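Local coordinates for endoglucanase (Humicola insolens, PDB 1DYS), which hydrolyses internal beta-1,4-glucosidic linkages of cellulose as a family 6 endoglucanase, contributing to the recycling of plant biomass, at residues Arg60-Ala65 against Gln122-Ala127; Gln67-Ala72 against Pro79-Val84; Val134-Asp139 against Tyr165-Leu170; Ser15-Lys20 against Lys41-Lys46; Gly3-Gly8 against His176-Val181. One frame throughout, in Å; residues are numbered along the deposited sequence.

Interaction 1 (Arg60-Ala65 against Gln122-Ala127); sequences RDIDVA and QKLKAA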
# COMPACT_ATOMS: atom_id res chain seq x y z
N ARG A 60 15.29 1.72 5.93
CA ARG A 60 16.39 2.38 5.22
C ARG A 60 16.25 3.89 5.28
O ARG A 60 17.26 4.58 5.28
CB ARG A 60 16.50 1.93 3.76
CG ARG A 60 15.40 2.41 2.83
CD ARG A 60 15.34 1.63 1.51
NE ARG A 60 15.23 0.21 1.73
CZ ARG A 60 15.60 -0.92 1.18
NH1 ARG A 60 16.32 -1.02 0.06
NH2 ARG A 60 15.23 -2.04 1.81
N ASP A 61 15.01 4.43 5.38
CA ASP A 61 14.84 5.87 5.52
C ASP A 61 15.39 6.38 6.85
O ASP A 61 15.69 7.58 6.94
CB ASP A 61 13.38 6.32 5.33
CG ASP A 61 13.07 6.54 3.86
OD1 ASP A 61 13.99 6.49 3.02
OD2 ASP A 61 11.88 6.77 3.50
N ILE A 62 15.56 5.51 7.88
CA ILE A 62 16.20 6.02 9.10
C ILE A 62 17.66 6.36 8.82
O ILE A 62 18.20 7.40 9.27
CB ILE A 62 16.10 4.98 10.23
CG1 ILE A 62 14.63 4.71 10.58
CG2 ILE A 62 16.77 5.48 11.51
CD1 ILE A 62 14.49 3.60 11.61
N ASP A 63 18.34 5.52 8.03
CA ASP A 63 19.72 5.80 7.64
C ASP A 63 19.78 7.12 6.86
O ASP A 63 20.67 7.95 7.10
CB ASP A 63 20.34 4.63 6.89
CG ASP A 63 20.31 3.35 7.71
OD1 ASP A 63 20.66 3.33 8.90
OD2 ASP A 63 19.91 2.28 7.19
N VAL A 64 18.81 7.30 5.96
CA VAL A 64 18.72 8.54 5.20
C VAL A 64 18.59 9.75 6.15
O VAL A 64 19.32 10.74 6.01
CB VAL A 64 17.57 8.57 4.19
CG1 VAL A 64 17.55 9.92 3.47
CG2 VAL A 64 17.72 7.44 3.19
N ALA A 65 17.66 9.66 7.11
CA ALA A 65 17.45 10.77 8.05
C ALA A 65 18.71 11.07 8.86
O ALA A 65 19.11 12.22 9.10
CB ALA A 65 16.24 10.51 8.96
N GLN A 122 18.29 -0.43 16.97
CA GLN A 122 19.73 -0.55 16.72
C GLN A 122 20.25 0.70 16.03
O GLN A 122 21.29 1.25 16.42
CB GLN A 122 19.99 -1.77 15.82
CG GLN A 122 21.46 -1.93 15.39
CD GLN A 122 21.61 -3.10 14.44
OE1 GLN A 122 20.70 -3.90 14.19
NE2 GLN A 122 22.80 -3.24 13.86
N LYS A 123 19.53 1.14 14.98
CA LYS A 123 19.96 2.32 14.25
C LYS A 123 19.95 3.59 15.08
O LYS A 123 20.88 4.39 15.03
CB LYS A 123 18.94 2.53 13.09
CG LYS A 123 19.23 1.52 11.98
CD LYS A 123 18.18 1.78 10.88
CE LYS A 123 18.18 0.64 9.86
NZ LYS A 123 19.47 0.53 9.13
N LEU A 124 18.94 3.76 15.94
CA LEU A 124 18.92 4.98 16.76
C LEU A 124 19.94 4.91 17.90
O LEU A 124 20.56 5.94 18.17
CB LEU A 124 17.52 5.23 17.33
CG LEU A 124 16.58 6.07 16.45
CD1 LEU A 124 16.33 5.40 15.10
CD2 LEU A 124 15.24 6.18 17.17
N LYS A 125 20.13 3.75 18.52
CA LYS A 125 21.10 3.68 19.64
C LYS A 125 22.50 3.81 19.09
O LYS A 125 23.37 4.32 19.81
CB LYS A 125 20.90 2.38 20.44
CG LYS A 125 19.64 2.41 21.30
CD LYS A 125 19.42 1.10 22.06
CE LYS A 125 18.22 1.28 22.97
NZ LYS A 125 17.84 0.04 23.67
N ALA A 126 22.76 3.42 17.85
CA ALA A 126 24.12 3.61 17.28
C ALA A 126 24.38 5.07 17.02
O ALA A 126 25.50 5.56 17.18
CB ALA A 126 24.26 2.79 16.01
N ALA A 127 23.33 5.83 16.67
CA ALA A 127 23.52 7.25 16.35
C ALA A 127 23.31 8.10 17.58
O ALA A 127 22.44 8.98 17.66
CB ALA A 127 22.57 7.65 15.21
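Helix segments 60-65 and 122-126 run nearly parallel, at 18° with axes 10.5 Å apart, and come nearest at I62 and K123, whose CA atoms are 7.4 Å apart. K123 bridges the gap. Its aliphatic chain passes obliquely by I62, with CD 3.9 Å from I62 CB. The chain then bends at its last torsion (chi4 -64°), and this turns the ammonium group to D63. K123 NZ forms a salt bridge to D63 OD2 at 2.6 Å, on the syn lone pair of that oxygen. A weak second bond runs from K123 NZ to D63 OD1 at 3.1 Å. The carboxylate is thus gripped through both oxygens by one charge, at the more exposed side of the contact. On the buried side, I62 CG2 meets L124 CD1 at 3.6 Å, the two side chains crossing at about a right angle. So a charged pair lies next to an apolar one. Beneath the helices lies the parallel sheet of the family 6 barrel. I62 rests on I53 of strand 51-53. L83 of strand 79-85 touches both I62 and L124, and L124 also reaches F132 and V134 of strand 132-136.

Interaction 2 (Gln67-Ala72 against Pro79-Val84); sequences QNARAA and PIVGLV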
# COMPACT_ATOMS: atom_id res chain seq x y z
N GLN A 67 21.86 10.44 8.04
CA GLN A 67 22.84 11.04 7.15
C GLN A 67 22.59 12.53 7.05
O GLN A 67 23.43 13.42 7.22
CB GLN A 67 22.82 10.38 5.76
CG GLN A 67 23.58 11.25 4.75
CD GLN A 67 23.84 10.57 3.42
OE1 GLN A 67 23.95 9.34 3.34
NE2 GLN A 67 23.95 11.35 2.36
N ASN A 68 21.31 12.87 6.77
CA ASN A 68 20.90 14.25 6.70
C ASN A 68 21.12 15.01 8.00
O ASN A 68 21.53 16.16 7.97
CB ASN A 68 19.42 14.34 6.27
CG ASN A 68 19.18 13.83 4.87
OD1 ASN A 68 20.09 13.80 4.03
ND2 ASN A 68 17.92 13.50 4.56
N ALA A 69 20.86 14.39 9.15
CA ALA A 69 21.04 15.01 10.44
C ALA A 69 22.54 15.32 10.64
O ALA A 69 22.87 16.43 11.01
CB ALA A 69 20.54 14.20 11.63
N ARG A 70 23.40 14.36 10.30
CA ARG A 70 24.84 14.57 10.45
C ARG A 70 25.38 15.62 9.49
O ARG A 70 26.30 16.36 9.86
CB ARG A 70 25.59 13.25 10.27
CG ARG A 70 25.23 12.24 11.36
CD ARG A 70 26.00 10.92 11.22
NE ARG A 70 25.87 10.21 12.51
CZ ARG A 70 25.79 8.89 12.59
NH1 ARG A 70 25.90 8.16 11.50
NH2 ARG A 70 25.64 8.36 13.82
N ALA A 71 24.81 15.77 8.30
CA ALA A 71 25.23 16.80 7.36
C ALA A 71 24.79 18.19 7.83
O ALA A 71 25.47 19.20 7.64
CB ALA A 71 24.65 16.54 5.97
N ALA A 72 23.62 18.26 8.47
CA ALA A 72 23.08 19.51 8.97
C ALA A 72 23.97 20.01 10.10
O ALA A 72 24.38 21.16 10.19
CB ALA A 72 21.64 19.34 9.44
N PRO A 79 19.97 20.01 14.75
CA PRO A 79 18.76 19.33 14.32
C PRO A 79 18.18 18.40 15.35
O PRO A 79 18.83 17.94 16.29
CB PRO A 79 19.17 18.52 13.06
CG PRO A 79 20.64 18.31 13.26
CD PRO A 79 21.16 19.40 14.15
N ILE A 80 16.89 18.15 15.13
CA ILE A 80 16.25 17.04 15.85
C ILE A 80 15.50 16.30 14.73
O ILE A 80 14.83 16.95 13.93
CB ILE A 80 15.42 17.41 17.05
CG1 ILE A 80 14.81 16.15 17.68
CG2 ILE A 80 14.37 18.46 16.67
CD1 ILE A 80 14.19 16.36 19.04
N VAL A 81 15.73 15.00 14.64
CA VAL A 81 15.07 14.22 13.58
C VAL A 81 13.72 13.66 14.00
O VAL A 81 13.68 13.02 15.04
CB VAL A 81 15.99 13.00 13.28
CG1 VAL A 81 15.34 12.05 12.28
CG2 VAL A 81 17.34 13.50 12.78
N GLY A 82 12.66 13.89 13.24
CA GLY A 82 11.36 13.30 13.61
C GLY A 82 11.21 12.01 12.80
O GLY A 82 11.35 12.04 11.57
N LEU A 83 10.86 10.93 13.53
CA LEU A 83 10.61 9.64 12.87
C LEU A 83 9.22 9.15 13.31
O LEU A 83 8.89 9.29 14.49
CB LEU A 83 11.62 8.55 13.27
CG LEU A 83 13.07 8.85 12.86
CD1 LEU A 83 13.95 7.71 13.41
CD2 LEU A 83 13.19 9.00 11.37
N VAL A 84 8.49 8.51 12.39
CA VAL A 84 7.17 7.96 12.76
C VAL A 84 7.34 6.43 12.77
O VAL A 84 7.75 5.90 11.77
CB VAL A 84 6.07 8.33 11.76
CG1 VAL A 84 4.72 7.90 12.35
CG2 VAL A 84 6.03 9.85 11.52
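Helix segment 67-72 and strand 79-84 run antiparallel, at 168° with axes 8.7 Å apart, and A69 and P79 are the nearest residues, with CA atoms 6.2 Å apart. No hydrogen bond joins the segments. The contact is buried and its side chains are apolar. A69 and A72 lie one turn apart and both point at the strand. P79 and V81, two residues apart, point back at the helix. A69 CB meets V81 CG2 at 3.5 Å, a tight fit for two methyl groups. V81 CG1 stands anti to the backbone N (chi1 175°), and CG2 lies beside that N, where it faces the helix. The ring of P79 comes in by its CG corner. P79 CG is 4.1 Å from A72 CB. P79 CG also lies 3.7 Å from the carbonyl oxygen A69 O. The small alanine methyls let the helix backbone lie close to the strand.

Helix 60-74 is the crossover of a beta-alpha-beta unit. It connects strand 51-53 to strand 79-85, its parallel neighbour in the barrel sheet. The contact lies near the end of the helix and the start of the second strand, with a short connection between them. Other faces of the helix bind elsewhere. N68 ND2 donates to S15 OG and to Y51 OH, and R70 makes a salt bridge to D129. I80 points away from the helix and meets F6 on the other side of the strand. Farther along the strand, L83 packs on F120 of helix 108-126.

Interaction 3 (Val134-Asp139 against Tyr165-Leu170); sequences VILEPD and YAISQL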
# COMPACT_ATOMS: atom_id res chain seq x y z
N VAL A 134 10.53 10.49 18.34
CA VAL A 134 9.87 9.37 17.67
C VAL A 134 8.42 9.36 18.08
O VAL A 134 8.03 9.25 19.23
CB VAL A 134 10.52 8.01 18.04
CG1 VAL A 134 9.75 6.86 17.40
CG2 VAL A 134 11.98 8.01 17.65
N ILE A 135 7.52 9.43 17.08
CA ILE A 135 6.11 9.32 17.26
C ILE A 135 5.78 7.83 17.17
O ILE A 135 6.12 7.17 16.19
CB ILE A 135 5.32 10.15 16.26
CG1 ILE A 135 5.49 11.62 16.67
CG2 ILE A 135 3.86 9.68 16.21
CD1 ILE A 135 4.72 12.59 15.78
N LEU A 136 5.12 7.38 18.23
CA LEU A 136 4.81 5.97 18.26
C LEU A 136 3.37 5.68 17.87
O LEU A 136 2.38 5.97 18.51
CB LEU A 136 5.00 5.37 19.66
CG LEU A 136 6.39 5.55 20.26
CD1 LEU A 136 6.27 5.35 21.76
CD2 LEU A 136 7.36 4.58 19.61
N GLU A 137 3.27 4.92 16.79
CA GLU A 137 2.08 4.31 16.24
C GLU A 137 0.81 5.13 16.22
O GLU A 137 -0.16 5.01 16.99
CB GLU A 137 1.82 3.00 17.03
CG GLU A 137 2.91 1.94 16.87
CD GLU A 137 3.01 1.34 15.46
OE1 GLU A 137 2.08 1.55 14.65
OE2 GLU A 137 3.96 0.60 15.23
N PRO A 138 0.74 6.04 15.27
CA PRO A 138 -0.40 6.90 15.01
C PRO A 138 -1.70 6.10 15.02
O PRO A 138 -1.88 5.02 14.49
CB PRO A 138 -0.15 7.52 13.63
CG PRO A 138 1.37 7.54 13.62
CD PRO A 138 1.84 6.25 14.29
N ASP A 139 -2.68 6.64 15.73
CA ASP A 139 -4.03 6.21 15.94
C ASP A 139 -4.16 4.89 16.70
O ASP A 139 -5.29 4.43 16.79
CB ASP A 139 -4.87 6.13 14.64
CG ASP A 139 -5.05 7.52 14.08
OD1 ASP A 139 -5.04 8.48 14.91
OD2 ASP A 139 -5.26 7.69 12.85
N TYR A 165 6.54 -3.00 24.00
CA TYR A 165 7.82 -3.49 23.55
C TYR A 165 8.63 -2.41 22.83
O TYR A 165 9.83 -2.25 23.10
CB TYR A 165 7.68 -4.74 22.67
CG TYR A 165 9.03 -5.27 22.24
CD1 TYR A 165 9.71 -6.13 23.12
CD2 TYR A 165 9.66 -4.98 21.05
CE1 TYR A 165 10.96 -6.61 22.78
CE2 TYR A 165 10.91 -5.46 20.72
CZ TYR A 165 11.57 -6.30 21.60
OH TYR A 165 12.81 -6.81 21.30
N ALA A 166 7.93 -1.65 21.99
CA ALA A 166 8.63 -0.57 21.29
C ALA A 166 9.14 0.49 22.27
O ALA A 166 10.32 0.86 22.11
CB ALA A 166 7.61 0.00 20.31
N ILE A 167 8.36 0.85 23.29
CA ILE A 167 8.84 1.81 24.28
C ILE A 167 10.04 1.20 24.99
O ILE A 167 11.04 1.88 25.21
CB ILE A 167 7.75 2.14 25.30
CG1 ILE A 167 6.56 2.86 24.61
CG2 ILE A 167 8.23 3.03 26.45
CD1 ILE A 167 5.29 2.95 25.41
N SER A 168 9.88 -0.07 25.40
CA SER A 168 10.98 -0.71 26.15
C SER A 168 12.29 -0.71 25.39
O SER A 168 13.37 -0.68 26.00
CB SER A 168 10.61 -2.14 26.56
OG SER A 168 10.70 -3.15 25.55
N GLN A 169 12.26 -0.84 24.06
CA GLN A 169 13.49 -0.89 23.29
C GLN A 169 14.10 0.45 22.91
O GLN A 169 15.20 0.47 22.35
CB GLN A 169 13.26 -1.64 21.96
CG GLN A 169 13.11 -3.15 22.18
CD GLN A 169 14.52 -3.71 22.34
OE1 GLN A 169 15.41 -3.52 21.49
NE2 GLN A 169 14.75 -4.34 23.48
N LEU A 170 13.42 1.56 23.17
CA LEU A 170 13.85 2.87 22.74
C LEU A 170 14.11 3.83 23.88
O LEU A 170 13.72 5.00 23.86
CB LEU A 170 12.76 3.45 21.80
CG LEU A 170 12.67 2.64 20.50
CD1 LEU A 170 11.39 3.04 19.73
CD2 LEU A 170 13.85 2.82 19.58
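Strand 132-136 and helix 150-169 pack as neighbouring layers of the alpha/beta barrel, with L136 of the strand set against I167 and L170 of the helix. The chain goes on from this helix to strand 175-180, which lies parallel beside strand 132-136, as in the repeated beta-alpha-beta pattern of the fold. The nearest backbone approach is L136 CA to A166 CA, at 8.2 Å.

L136 carries the contact with both methyl branches. Its CG lies beside the backbone N and anti to the carbonyl carbon (chi1 -56°), and the forked end reaches out to the helix. L136 CD1 touches I167 CG1 at 3.8 Å, the two side chains crossing at about a right angle. The other branch, L136 CD2, meets L170 CD1 more loosely at 4.3 Å. I167 continues outward to I203, L204 and A207 of helix 190-207, while L170 turns to L85 and A121.

On the helix, Y165 O takes two bonds, from Q169 N at 3.0 Å and from S168 OG at 2.8 Å. The serine hydroxyl is thereby satisfied by its own helix. Past L136 the strand gives way to the turn that carries D139, a probable catalytic proton donor. D139 N is held by D180 OD2, and E137 OE2 is hydrogen-bonded to Y112 OH and N87 N.

No hydrogen bond or charge joins strand to helix, so shape and burial of aliphatic groups alone hold this contact.

Interaction 4 (Ser15-Lys20 against Lys41-Lys46); sequences SDYSSK and KYVQEK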
# COMPACT_ATOMS: atom_id res chain seq x y z
N SER A 15 14.14 15.00 3.32
CA SER A 15 14.65 15.14 1.97
C SER A 15 13.77 14.48 0.92
O SER A 15 13.71 15.00 -0.20
CB SER A 15 16.08 14.60 1.88
OG SER A 15 16.11 13.29 2.41
N ASP A 16 13.09 13.39 1.28
CA ASP A 16 12.23 12.77 0.25
C ASP A 16 11.06 13.70 -0.08
O ASP A 16 10.70 13.94 -1.25
CB ASP A 16 11.76 11.42 0.74
CG ASP A 16 10.90 10.74 -0.33
OD1 ASP A 16 11.23 10.77 -1.55
OD2 ASP A 16 9.86 10.22 0.09
N TYR A 17 10.43 14.20 0.99
CA TYR A 17 9.34 15.14 0.81
C TYR A 17 9.77 16.38 0.06
O TYR A 17 9.13 16.92 -0.85
CB TYR A 17 8.80 15.52 2.19
CG TYR A 17 7.65 16.48 2.28
CD1 TYR A 17 6.56 16.43 1.42
CD2 TYR A 17 7.66 17.46 3.27
CE1 TYR A 17 5.51 17.33 1.58
CE2 TYR A 17 6.62 18.37 3.42
CZ TYR A 17 5.56 18.28 2.57
OH TYR A 17 4.49 19.14 2.69
N SER A 18 10.89 16.99 0.45
CA SER A 18 11.42 18.14 -0.28
C SER A 18 11.65 17.87 -1.76
O SER A 18 11.35 18.71 -2.61
CB SER A 18 12.73 18.55 0.43
OG SER A 18 12.45 19.49 1.45
N SER A 19 12.10 16.66 -2.11
CA SER A 19 12.26 16.31 -3.52
C SER A 19 10.94 16.29 -4.27
O SER A 19 10.80 16.81 -5.38
CB SER A 19 13.00 14.97 -3.65
OG SER A 19 14.31 15.09 -3.14
N LYS A 20 9.92 15.69 -3.62
CA LYS A 20 8.61 15.60 -4.23
C LYS A 20 7.98 16.97 -4.46
O LYS A 20 7.33 17.21 -5.47
CB LYS A 20 7.69 14.75 -3.35
CG LYS A 20 8.22 13.32 -3.20
CD LYS A 20 7.17 12.56 -2.41
CE LYS A 20 7.66 11.36 -1.67
NZ LYS A 20 6.52 10.60 -1.08
N LYS A 41 9.59 26.63 -2.23
CA LYS A 41 11.02 26.54 -1.88
C LYS A 41 11.27 26.78 -0.40
O LYS A 41 12.16 26.18 0.21
CB LYS A 41 11.85 27.49 -2.76
CG LYS A 41 13.32 27.09 -2.82
CD LYS A 41 13.92 27.50 -4.16
CE LYS A 41 15.15 28.37 -3.98
NZ LYS A 41 16.36 27.60 -3.56
N TYR A 42 10.48 27.60 0.26
CA TYR A 42 10.54 27.89 1.69
C TYR A 42 10.29 26.56 2.41
O TYR A 42 11.13 26.16 3.20
CB TYR A 42 9.55 28.94 2.18
CG TYR A 42 9.55 29.25 3.66
CD1 TYR A 42 8.94 28.44 4.59
CD2 TYR A 42 10.19 30.40 4.14
CE1 TYR A 42 8.94 28.73 5.95
CE2 TYR A 42 10.18 30.71 5.50
CZ TYR A 42 9.56 29.87 6.40
OH TYR A 42 9.57 30.18 7.74
N VAL A 43 9.19 25.91 2.03
CA VAL A 43 8.94 24.60 2.66
C VAL A 43 10.07 23.64 2.37
O VAL A 43 10.46 22.83 3.23
CB VAL A 43 7.58 24.03 2.20
CG1 VAL A 43 7.30 22.64 2.78
CG2 VAL A 43 6.49 25.01 2.56
N GLN A 44 10.61 23.61 1.13
CA GLN A 44 11.65 22.66 0.78
C GLN A 44 12.94 22.74 1.60
O GLN A 44 13.57 21.71 1.88
CB GLN A 44 12.08 22.82 -0.71
CG GLN A 44 11.04 22.27 -1.67
CD GLN A 44 11.50 22.48 -3.11
OE1 GLN A 44 11.61 23.62 -3.55
NE2 GLN A 44 11.76 21.40 -3.85
N GLU A 45 13.32 23.96 1.96
CA GLU A 45 14.58 24.17 2.64
C GLU A 45 14.45 24.47 4.11
O GLU A 45 15.44 24.24 4.83
CB GLU A 45 15.28 25.37 1.99
CG GLU A 45 15.39 25.28 0.49
CD GLU A 45 16.55 26.06 -0.06
OE1 GLU A 45 16.88 27.12 0.50
OE2 GLU A 45 17.14 25.63 -1.08
N LYS A 46 13.35 25.05 4.55
CA LYS A 46 13.28 25.50 5.92
C LYS A 46 12.23 24.88 6.80
O LYS A 46 12.11 25.33 7.96
CB LYS A 46 13.05 27.03 5.94
CG LYS A 46 14.26 27.79 5.40
CD LYS A 46 13.82 28.90 4.46
CE LYS A 46 15.02 29.74 4.03
NZ LYS A 46 15.88 29.11 2.98
O HOH W 1 10.45 19.96 2.95
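S18 and Q44 join two antiparallel helices, 15-29 and 34-46, which follow each other in the chain as a helical hairpin. The segment axes are 9.0 Å apart at 161°, and S18 CA lies only 4.6 Å from Q44 CA. Q44 stretches out beyond CG and points its amide NE2 at the other helix. Q44 NE2 donates to the backbone oxygen S18 O at 3.0 Å, almost straight (176°) and in the amide plane. The same NE2 also bonds D22 OD1, so two acceptors fix the amide. Without the amide, as with an alanine here, S18 O and D22 OD1 would probably lose their shared donor. S18 has two conformers. In one, S18 OG points to Q44 O at 2.5 Å, a distance too short to be relied on. Y17 CE2 approaches V43 CG1 obliquely at 4.4 Å, and Y17 OH bonds G312 O. V43 and Q44 also pack on L21 farther along the first helix. K20 pairs with D16 and with E314, a probable substrate-binding residue. The Y17 side chain lies against T49, F290 and P311, in loops beside the two helices.

Interaction 5 (Gly3-Gly8 against His176-Val181); sequences GNPFSG and HLYLDV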
# COMPACT_ATOMS: atom_id res chain seq x y z
N GLY A 3 13.62 18.66 30.44
CA GLY A 3 13.74 19.68 29.39
C GLY A 3 12.96 19.25 28.13
O GLY A 3 12.72 18.07 27.89
N ASN A 4 12.54 20.27 27.41
CA ASN A 4 11.82 20.02 26.13
C ASN A 4 12.93 19.71 25.16
O ASN A 4 13.91 20.42 24.93
CB ASN A 4 11.02 21.26 25.80
CG ASN A 4 10.59 21.43 24.35
OD1 ASN A 4 10.77 20.50 23.56
ND2 ASN A 4 10.05 22.59 24.01
N PRO A 5 12.85 18.56 24.51
CA PRO A 5 13.90 18.13 23.58
C PRO A 5 14.04 18.98 22.34
O PRO A 5 15.04 18.87 21.60
CB PRO A 5 13.59 16.67 23.24
CG PRO A 5 12.20 16.47 23.73
CD PRO A 5 11.80 17.56 24.70
N PHE A 6 13.05 19.80 22.00
CA PHE A 6 13.07 20.61 20.80
C PHE A 6 13.71 21.99 21.07
O PHE A 6 13.98 22.72 20.14
CB PHE A 6 11.67 20.81 20.24
CG PHE A 6 11.08 19.55 19.64
CD1 PHE A 6 10.38 18.63 20.42
CD2 PHE A 6 11.25 19.30 18.29
CE1 PHE A 6 9.83 17.49 19.87
CE2 PHE A 6 10.76 18.13 17.73
CZ PHE A 6 10.04 17.26 18.53
N SER A 7 13.80 22.34 22.34
CA SER A 7 14.39 23.61 22.77
C SER A 7 15.75 23.87 22.13
O SER A 7 16.73 23.12 22.23
CB SER A 7 14.57 23.59 24.30
OG SER A 7 14.38 24.89 24.84
N GLY A 8 15.83 24.97 21.38
CA GLY A 8 17.00 25.41 20.68
C GLY A 8 17.40 24.56 19.49
O GLY A 8 18.46 24.77 18.90
N HIS A 176 13.57 10.66 22.23
CA HIS A 176 12.42 11.26 22.90
C HIS A 176 11.12 10.72 22.33
O HIS A 176 10.86 10.91 21.16
CB HIS A 176 12.50 12.78 22.73
CG HIS A 176 13.90 13.24 23.12
ND1 HIS A 176 14.27 13.38 24.45
CD2 HIS A 176 14.97 13.49 22.36
CE1 HIS A 176 15.55 13.75 24.44
NE2 HIS A 176 16.00 13.83 23.22
N LEU A 177 10.42 9.95 23.16
CA LEU A 177 9.24 9.23 22.68
C LEU A 177 7.97 9.99 22.91
O LEU A 177 7.68 10.45 24.01
CB LEU A 177 9.20 7.86 23.35
CG LEU A 177 10.43 6.97 23.12
CD1 LEU A 177 10.30 5.68 23.93
CD2 LEU A 177 10.62 6.65 21.64
N TYR A 178 7.14 10.07 21.85
CA TYR A 178 5.84 10.70 21.92
C TYR A 178 4.82 9.68 21.46
O TYR A 178 4.79 9.27 20.29
CB TYR A 178 5.82 11.97 21.04
CG TYR A 178 6.70 13.11 21.55
CD1 TYR A 178 6.16 14.02 22.47
CD2 TYR A 178 8.01 13.25 21.15
CE1 TYR A 178 6.92 15.08 22.93
CE2 TYR A 178 8.80 14.29 21.63
CZ TYR A 178 8.24 15.18 22.51
OH TYR A 178 9.06 16.20 22.93
N LEU A 179 3.98 9.18 22.35
CA LEU A 179 2.96 8.17 22.07
C LEU A 179 1.73 8.82 21.49
O LEU A 179 1.15 9.76 22.05
CB LEU A 179 2.70 7.38 23.37
CG LEU A 179 1.65 6.30 23.35
CD1 LEU A 179 2.02 5.20 22.35
CD2 LEU A 179 1.51 5.70 24.76
N ASP A 180 1.32 8.33 20.30
CA ASP A 180 0.24 9.03 19.59
C ASP A 180 -1.09 8.89 20.28
O ASP A 180 -1.40 7.81 20.76
CB ASP A 180 0.18 8.51 18.12
CG ASP A 180 -0.83 9.43 17.45
OD1 ASP A 180 -0.44 10.54 17.16
OD2 ASP A 180 -1.99 9.05 17.27
N VAL A 181 -1.82 10.01 20.44
CA VAL A 181 -3.16 9.96 20.99
C VAL A 181 -4.17 10.60 20.04
O VAL A 181 -5.17 11.22 20.41
CB VAL A 181 -3.25 10.57 22.42
CG1 VAL A 181 -2.32 9.83 23.36
CG2 VAL A 181 -2.75 12.02 22.39
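P5 sits over the ring of H176 and beside the hydroxyl of Y178, two residues that point the same way from strand 175-180. H176 CG lies beside its backbone N (chi1 -50°), and the ring presents a face to the proline. P5 CB stands 3.4 Å from the ring centroid of H176 and 8° off the ring normal, a CH-pi contact over the centre. A serine in place of H176 would probably leave P5 CB without its aromatic seat and Q131 OE1 without the NE2 partner it has here.

Y178 CG also lies beside its backbone N, and its side chain comes at P5 from the opposite direction. P5 CG approaches the edge of the tyrosine ring, 3.3 Å from Y178 OH. F6 CG too is beside its own backbone N (chi1 -71°), which brings the ring in to Y178. The two slide past each other in opposite directions, with F6 CE1 3.4 Å from Y178 OH and 3.8 Å from Y178 CE2. The hydroxyl lies at the edge of the F6 ring, near its plane.

The loop is shaped by a type I turn from N4 to S7 and by an Asx turn. F6 N donates to N4 OD1 at 2.8 Å, from above the carbonyl plane. N4 ND2 bonds D304 O, tying the loop to strand 303-307. F6 reaches in to A133, I264, A305 and V307 of the barrel strands.

No hydrogen bond joins the segments. H176 NE2 is satisfied by Q131, so P5 meets a ring face, and P5 and F6 meet the hydroxyl end of Y178, whose OH is bonded to D304 OD2.

Interactions 2, 3 and 5 each use a strand of the barrel sheet, and interaction 1 lies on it. Interactions 1 and 2 share helix 60-74 and have centres 9 Å apart. Interactions 2 and 3 use adjacent strands, with L83 O 2.9 Å from I135 N. Interactions 3 and 5 do likewise, with L136 N 2.8 Å from Y178 O. Interaction 4 stands off the sheet and reaches interaction 1 where S15 OG lies 3.8 Å from V64 CG1. Segment 134-139 holds D139, a probable proton donor. The Y17 side chain is about 5 Å from that of E314, which probably binds substrate. The side chains meeting in interaction 5 lie away from these sites, although D180 of segment 176-181 holds D139 N.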